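Uncharacterized protein (Helicobacter pylori, PDB 4O5J) is the sialic acid-binding adhesin SabA, an outer membrane protein that probably attaches the bacterium to sialylated carbohydrates through its extracellular domain. Local coordinates at residues A86-A89 and V90-V94. Numbering follows the deposited sequence.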
# COMPACT_ATOMS: atom_id res chain seq x y z
N ALA A 86 -6.62 1.43 1.20
CA ALA A 86 -5.40 0.65 1.40
C ALA A 86 -5.19 0.43 2.91
O ALA A 86 -4.86 -0.68 3.35
CB ALA A 86 -4.21 1.38 0.79
N VAL A 87 -5.36 1.49 3.72
CA VAL A 87 -5.24 1.35 5.15
C VAL A 87 -6.20 0.29 5.70
O VAL A 87 -5.80 -0.55 6.52
CB VAL A 87 -5.51 2.70 5.87
CG1 VAL A 87 -5.57 2.50 7.37
CG2 VAL A 87 -4.44 3.72 5.50
N GLN A 88 -7.45 0.30 5.26
CA GLN A 88 -8.42 -0.70 5.68
C GLN A 88 -7.90 -2.11 5.39
O GLN A 88 -7.97 -3.01 6.26
CB GLN A 88 -9.76 -0.50 4.99
CG GLN A 88 -10.64 0.59 5.61
CD GLN A 88 -11.11 0.25 7.06
OE1 GLN A 88 -10.79 -0.81 7.66
NE2 GLN A 88 -11.89 1.15 7.61
N ALA A 89 -7.39 -2.32 4.19
CA ALA A 89 -6.87 -3.65 3.80
C ALA A 89 -5.72 -4.07 4.71
O ALA A 89 -5.69 -5.20 5.23
CB ALA A 89 -6.41 -3.66 2.34
N VAL A 90 -4.76 -3.19 4.91
CA VAL A 90 -3.56 -3.53 5.68
C VAL A 90 -3.93 -3.84 7.14
O VAL A 90 -3.50 -4.86 7.69
CB VAL A 90 -2.52 -2.41 5.59
CG1 VAL A 90 -1.36 -2.66 6.58
CG2 VAL A 90 -2.03 -2.32 4.14
N ILE A 91 -4.76 -3.00 7.76
CA ILE A 91 -5.19 -3.23 9.16
C ILE A 91 -5.96 -4.54 9.28
O ILE A 91 -5.67 -5.35 10.15
CB ILE A 91 -6.09 -2.06 9.69
CG1 ILE A 91 -5.36 -0.71 9.70
CG2 ILE A 91 -6.52 -2.36 11.12
CD1 ILE A 91 -4.08 -0.69 10.47
N THR A 92 -6.94 -4.74 8.41
CA THR A 92 -7.70 -5.97 8.39
C THR A 92 -6.76 -7.19 8.28
O THR A 92 -6.97 -8.22 8.93
CB THR A 92 -8.63 -6.00 7.20
OG1 THR A 92 -9.58 -4.94 7.35
CG2 THR A 92 -9.37 -7.31 7.13
N SER A 93 -5.70 -7.05 7.48
CA SER A 93 -4.83 -8.19 7.28
C SER A 93 -3.92 -8.41 8.53
O SER A 93 -3.59 -9.55 8.89
CB SER A 93 -4.09 -8.08 5.94
OG SER A 93 -3.12 -7.12 6.03
N VAL A 94 -3.51 -7.32 9.18
CA VAL A 94 -2.76 -7.45 10.43
C VAL A 94 -3.62 -8.16 11.49
O VAL A 94 -3.15 -9.08 12.19
CB VAL A 94 -2.31 -6.06 10.97
CG1 VAL A 94 -1.77 -6.20 12.39
CG2 VAL A 94 -1.26 -5.43 10.05
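Gln88 and Thr92 meet one turn apart on helix 82-101, in a local i to i+4 contact that lies within the buried part of the SabA adhesion domain. Thr92 grips the carbonyl of Gln88 twice. Its backbone N donates to Gln88 O at 2.9 Å, and its hydroxyl OG1 bends back to the same oxygen at 2.7 Å. The two donors arrive from opposite faces of the carbonyl plane, the hydroxyl standing 35° out of it. With OG1 turned beside its own backbone N (chi1 -64°), opposite the carbonyl carbon, the hydroxyl faces the preceding turn, where this second bond can form. Gln163 of helix 146-163 donates through NE2 to both Thr92 OG1 and Gln88 OE1, tying the two side chains to a neighbouring helix. Such a threonine, bonding back to the carbonyl four residues earlier, is a familiar way for a helix to satisfy a buried hydroxyl, here in a largely helical domain. On another side of the turn, Val87 and Ile91 lie alongside each other and point the same way, CG1 to CG1 at 4.0 Å; Val193 touches the valine, while Ala196 and Leu197 of the same helix 193-209 touch the isoleucine. Backbone bonds from Val90 N to Ala86 O (3.0 Å) and from Ile91 N to Val87 O (2.9 Å) belong to the same i to i+4 pattern. Ser93 N reaches Ala89 O at 2.9 Å, and its N-H...O angle of 142° makes this bond more bent than the other three. Ser93 OG donates to Val90 O at 2.8 Å, an oxygen that also accepts from Val94 N.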